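Local coordinates for glutamine amidotransferase type-2 domain-containing protein (Pseudomonas aeruginosa PAO1, PDB 1TE5), which is a predicted class-II glutamine amidotransferase that probably hydrolyses glutamine to release ammonia, although its physiological acceptor is unknown, at residues H32-Y41 with S71-N82. Numbering follows the deposited sequence.
Sequences HRDGWGIAFY and SETVIGHIRQAN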
loop_
_atom_site.group_PDB
_atom_site.type_symbol
_atom_site.label_atom_id
_atom_site.label_comp_id
_atom_site.label_asym_id
_atom_site.label_seq_id
_atom_site.Cartn_x
_atom_site.Cartn_y
_atom_site.Cartn_z
ATOM N N HIS A 32 -23.950 -8.695 2.170
ATOM C CA HIS A 32 -22.528 -8.448 2.460
ATOM C C HIS A 32 -21.569 -9.000 1.395
ATOM O O HIS A 32 -21.981 -9.729 0.497
ATOM C CB HIS A 32 -22.159 -9.083 3.794
ATOM C CG HIS A 32 -21.840 -10.537 3.684
ATOM N ND1 HIS A 32 -22.647 -11.424 3.003
ATOM C CD2 HIS A 32 -20.774 -11.251 4.110
ATOM C CE1 HIS A 32 -22.085 -12.620 3.011
ATOM N NE2 HIS A 32 -20.949 -12.541 3.679
ATOM N N ARG A 33 -20.281 -8.722 1.580
ATOM C CA ARG A 33 -19.201 -9.169 0.695
ATOM C C ARG A 33 -17.992 -9.612 1.512
ATOM O O ARG A 33 -17.616 -8.957 2.480
ATOM C CB ARG A 33 -18.748 -8.038 -0.239
ATOM C CG ARG A 33 -17.603 -8.422 -1.166
ATOM C CD ARG A 33 -17.059 -7.209 -1.904
ATOM N NE ARG A 33 -18.110 -6.499 -2.625
ATOM C CZ ARG A 33 -18.594 -6.871 -3.805
ATOM N NH1 ARG A 33 -19.559 -6.171 -4.376
ATOM N NH2 ARG A 33 -18.102 -7.936 -4.417
ATOM N N ASP A 34 -17.416 -10.747 1.142
ATOM C CA ASP A 34 -16.241 -11.261 1.830
ATOM C C ASP A 34 -14.997 -10.459 1.472
ATOM O O ASP A 34 -14.814 -10.042 0.331
ATOM C CB ASP A 34 -15.999 -12.731 1.484
ATOM C CG ASP A 34 -16.736 -13.689 2.399
ATOM O OD1 ASP A 34 -16.803 -14.886 2.056
ATOM O OD2 ASP A 34 -17.229 -13.263 3.462
ATOM N N GLY A 35 -14.117 -10.318 2.453
ATOM C CA GLY A 35 -12.867 -9.581 2.272
ATOM C C GLY A 35 -11.993 -9.990 1.093
ATOM O O GLY A 35 -11.946 -11.167 0.717
ATOM N N TRP A 36 -11.298 -9.023 0.505
ATOM C CA TRP A 36 -10.453 -9.297 -0.653
ATOM C C TRP A 36 -9.187 -8.447 -0.660
ATOM O O TRP A 36 -9.080 -7.468 0.072
ATOM C CB TRP A 36 -11.246 -9.037 -1.939
ATOM C CG TRP A 36 -11.765 -7.640 -2.013
ATOM C CD1 TRP A 36 -12.869 -7.141 -1.380
ATOM C CD2 TRP A 36 -11.156 -6.533 -2.690
ATOM N NE1 TRP A 36 -12.981 -5.791 -1.614
ATOM C CE2 TRP A 36 -11.943 -5.391 -2.414
ATOM C CE3 TRP A 36 -10.021 -6.395 -3.500
ATOM C CZ2 TRP A 36 -11.629 -4.130 -2.911
ATOM C CZ3 TRP A 36 -9.712 -5.142 -3.992
ATOM C CH2 TRP A 36 -10.515 -4.024 -3.696
ATOM N N GLY A 37 -8.266 -8.774 -1.555
ATOM C CA GLY A 37 -7.033 -8.023 -1.646
ATOM C C GLY A 37 -6.330 -8.316 -2.948
ATOM O O GLY A 37 -6.267 -9.464 -3.391
ATOM N N ILE A 38 -5.820 -7.269 -3.584
ATOM C CA ILE A 38 -5.120 -7.407 -4.850
ATOM C C ILE A 38 -3.918 -6.478 -4.869
ATOM O O ILE A 38 -4.064 -5.256 -4.806
ATOM C CB ILE A 38 -6.037 -7.044 -6.036
ATOM C CG1 ILE A 38 -7.250 -7.973 -6.064
ATOM C CG2 ILE A 38 -5.266 -7.136 -7.345
ATOM C CD1 ILE A 38 -8.361 -7.500 -6.964
ATOM N N ALA A 39 -2.731 -7.070 -4.914
ATOM C CA ALA A 39 -1.491 -6.318 -4.969
ATOM C C ALA A 39 -0.835 -6.653 -6.290
ATOM O O ALA A 39 -0.960 -7.766 -6.781
ATOM C CB ALA A 39 -0.591 -6.704 -3.820
ATOM N N PHE A 40 -0.227 -5.659 -6.918
ATOM C CA PHE A 40 0.465 -5.875 -8.177
ATOM C C PHE A 40 1.618 -4.894 -8.321
ATOM O O PHE A 40 1.673 -3.888 -7.616
ATOM C CB PHE A 40 -0.496 -5.821 -9.374
ATOM C CG PHE A 40 -1.212 -4.517 -9.532
ATOM C CD1 PHE A 40 -0.726 -3.542 -10.407
ATOM C CD2 PHE A 40 -2.395 -4.274 -8.838
ATOM C CE1 PHE A 40 -1.412 -2.332 -10.594
ATOM C CE2 PHE A 40 -3.090 -3.075 -9.010
ATOM C CZ PHE A 40 -2.597 -2.101 -9.893
ATOM N N TYR A 41 2.551 -5.198 -9.216
ATOM C CA TYR A 41 3.719 -4.353 -9.395
ATOM C C TYR A 41 3.780 -3.515 -10.651
ATOM O O TYR A 41 3.294 -3.902 -11.700
ATOM C CB TYR A 41 4.976 -5.205 -9.293
ATOM C CG TYR A 41 5.112 -5.881 -7.959
ATOM C CD1 TYR A 41 4.358 -7.012 -7.650
ATOM C CD2 TYR A 41 5.991 -5.391 -7.003
ATOM C CE1 TYR A 41 4.474 -7.638 -6.419
ATOM C CE2 TYR A 41 6.118 -6.006 -5.770
ATOM C CZ TYR A 41 5.360 -7.127 -5.484
ATOM O OH TYR A 41 5.491 -7.728 -4.260
ATOM N N SER A 71 0.452 -5.313 -15.179
ATOM C CA SER A 71 1.685 -5.723 -14.511
ATOM C C SER A 71 2.177 -7.124 -14.859
ATOM O O SER A 71 1.549 -7.853 -15.631
ATOM C CB SER A 71 1.534 -5.607 -12.997
ATOM O OG SER A 71 0.382 -6.282 -12.544
ATOM N N GLU A 72 3.357 -7.455 -14.338
ATOM C CA GLU A 72 3.972 -8.761 -14.556
ATOM C C GLU A 72 3.777 -9.658 -13.350
ATOM O O GLU A 72 3.891 -10.873 -13.465
ATOM C CB GLU A 72 5.469 -8.614 -14.823
ATOM C CG GLU A 72 5.802 -7.771 -16.035
ATOM C CD GLU A 72 7.281 -7.805 -16.391
ATOM O OE1 GLU A 72 7.595 -7.969 -17.581
ATOM O OE2 GLU A 72 8.131 -7.668 -15.491
ATOM N N THR A 73 3.460 -9.063 -12.202
ATOM C CA THR A 73 3.273 -9.815 -10.963
ATOM C C THR A 73 2.043 -9.356 -10.178
ATOM O O THR A 73 1.954 -8.205 -9.737
ATOM C CB THR A 73 4.516 -9.701 -10.042
ATOM O OG1 THR A 73 5.699 -9.975 -10.804
ATOM C CG2 THR A 73 4.425 -10.686 -8.883
ATOM N N VAL A 74 1.122 -10.287 -9.968
ATOM C CA VAL A 74 -0.107 -10.010 -9.244
ATOM C C VAL A 74 -0.345 -11.067 -8.185
ATOM O O VAL A 74 -0.223 -12.252 -8.459
ATOM C CB VAL A 74 -1.311 -10.019 -10.204
ATOM C CG1 VAL A 74 -2.616 -9.835 -9.425
ATOM C CG2 VAL A 74 -1.147 -8.942 -11.261
ATOM N N ILE A 75 -0.608 -10.627 -6.963
ATOM C CA ILE A 75 -0.904 -11.525 -5.855
ATOM C C ILE A 75 -2.189 -11.010 -5.218
ATOM O O ILE A 75 -2.295 -9.829 -4.889
ATOM C CB ILE A 75 0.218 -11.561 -4.771
ATOM C CG1 ILE A 75 1.402 -12.401 -5.242
ATOM C CG2 ILE A 75 -0.310 -12.163 -3.476
ATOM C CD1 ILE A 75 2.410 -12.668 -4.155
ATOM N N GLY A 76 -3.149 -11.903 -5.022
ATOM C CA GLY A 76 -4.405 -11.502 -4.423
ATOM C C GLY A 76 -5.053 -12.613 -3.627
ATOM O O GLY A 76 -4.678 -13.791 -3.749
ATOM N N HIS A 77 -5.998 -12.232 -2.776
ATOM C CA HIS A 77 -6.727 -13.184 -1.948
ATOM C C HIS A 77 -8.171 -12.706 -1.863
ATOM O O HIS A 77 -8.465 -11.678 -1.258
ATOM C CB HIS A 77 -6.162 -13.233 -0.541
ATOM C CG HIS A 77 -6.602 -14.388 0.310
ATOM N ND1 HIS A 77 -7.738 -15.119 0.035
ATOM C CD2 HIS A 77 -6.064 -14.936 1.427
ATOM C CE1 HIS A 77 -7.880 -16.067 0.945
ATOM N NE2 HIS A 77 -6.878 -15.978 1.800
ATOM N N ILE A 78 -9.066 -13.449 -2.500
ATOM C CA ILE A 78 -10.486 -13.102 -2.522
ATOM C C ILE A 78 -11.265 -13.994 -1.553
ATOM O O ILE A 78 -10.844 -15.114 -1.250
ATOM C CB ILE A 78 -11.051 -13.265 -3.955
ATOM C CG1 ILE A 78 -10.128 -12.583 -4.969
ATOM C CG2 ILE A 78 -12.461 -12.687 -4.053
ATOM C CD1 ILE A 78 -9.897 -11.109 -4.730
ATOM N N ARG A 79 -12.404 -13.500 -1.079
ATOM C CA ARG A 79 -13.259 -14.242 -0.155
ATOM C C ARG A 79 -12.491 -14.864 0.999
ATOM O O ARG A 79 -12.513 -16.077 1.210
ATOM C CB ARG A 79 -14.092 -15.301 -0.894
ATOM C CG ARG A 79 -15.182 -14.712 -1.789
ATOM C CD ARG A 79 -16.133 -15.773 -2.353
ATOM N NE ARG A 79 -15.461 -16.707 -3.253
ATOM C CZ ARG A 79 -15.121 -17.951 -2.922
ATOM N NH1 ARG A 79 -14.511 -18.733 -3.806
ATOM N NH2 ARG A 79 -15.389 -18.419 -1.707
ATOM N N GLN A 80 -11.819 -14.008 1.752
ATOM C CA GLN A 80 -11.044 -14.438 2.897
ATOM C C GLN A 80 -11.994 -14.769 4.035
ATOM O O GLN A 80 -12.849 -13.961 4.395
ATOM C CB GLN A 80 -10.077 -13.330 3.296
ATOM C CG GLN A 80 -9.171 -12.915 2.141
ATOM C CD GLN A 80 -8.294 -11.728 2.457
ATOM O OE1 GLN A 80 -8.050 -11.415 3.620
ATOM N NE2 GLN A 80 -7.791 -11.075 1.418
ATOM N N ALA A 81 -11.840 -15.970 4.587
ATOM C CA ALA A 81 -12.681 -16.453 5.679
ATOM C C ALA A 81 -12.944 -15.395 6.733
ATOM O O ALA A 81 -12.020 -14.744 7.223
ATOM C CB ALA A 81 -12.064 -17.689 6.317
ATOM N N ASN A 82 -14.220 -15.232 7.068
ATOM C CA ASN A 82 -14.666 -14.257 8.068
ATOM C C ASN A 82 -14.210 -14.686 9.473
ATOM O O ASN A 82 -14.504 -14.018 10.465
ATOM C CB ASN A 82 -16.205 -14.133 8.055
ATOM C CG ASN A 82 -16.796 -14.036 6.643
ATOM O OD1 ASN A 82 -16.994 -15.050 5.965
ATOM N ND2 ASN A 82 -17.126 -12.821 6.219
HETATM O O HOH W 1 5.106 -5.625 -13.032
#
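The ring of Tyr41 meets Thr73 with its edge: the carbonyl O of Thr73 lies in the ring plane, 3.4 Å from Tyr41 CD1, while Thr73 CB and CG2 lie against CD1 and CE1. Its OH reaches past this pair to Thr104 OG1 and Tyr102 O. At the Trp36 ring, Asp34 O lies in plane at the edge, and Ile78 CD1 packs on Trp36 CB at 3.7 Å. Phe40 approaches Ser71 differently; with CG between the backbone N and carbonyl carbon (chi1 60°), its CB lies 3.3 Å from Ser71 OG and its ring atom CD1 is also close to that buried hydroxyl, which has no polar partner in the model. Val74 CG2 packs on the same CB at 3.7 Å. On the other side of the sheet, Gln80 CG sits over the centre of the His77 ring, and His92 meets the same imidazole edge-to-face. Strands 35-42 and 73-80 run antiparallel in one sheet of the Ntn-hydrolase fold expected of this family. Ala39 and Ile75 form a hydrogen-bonded pair, with Ala39 N 2.8 Å from Ile75 O and Ile75 N 2.9 Å from Ala39 O. Farther along, Gln80, extended beyond CG, gives from NE2 an almost straight bond (173°) to His77 O, arriving above the carbonyl plane, and OE1 takes His92 N. At the loop end the poorly ordered Asn82 makes a bent bond from ND2 to Asp34 OD2 (2.8 Å), meeting it nearly along its C-O axis, the amide and carboxylate planes 55° apart.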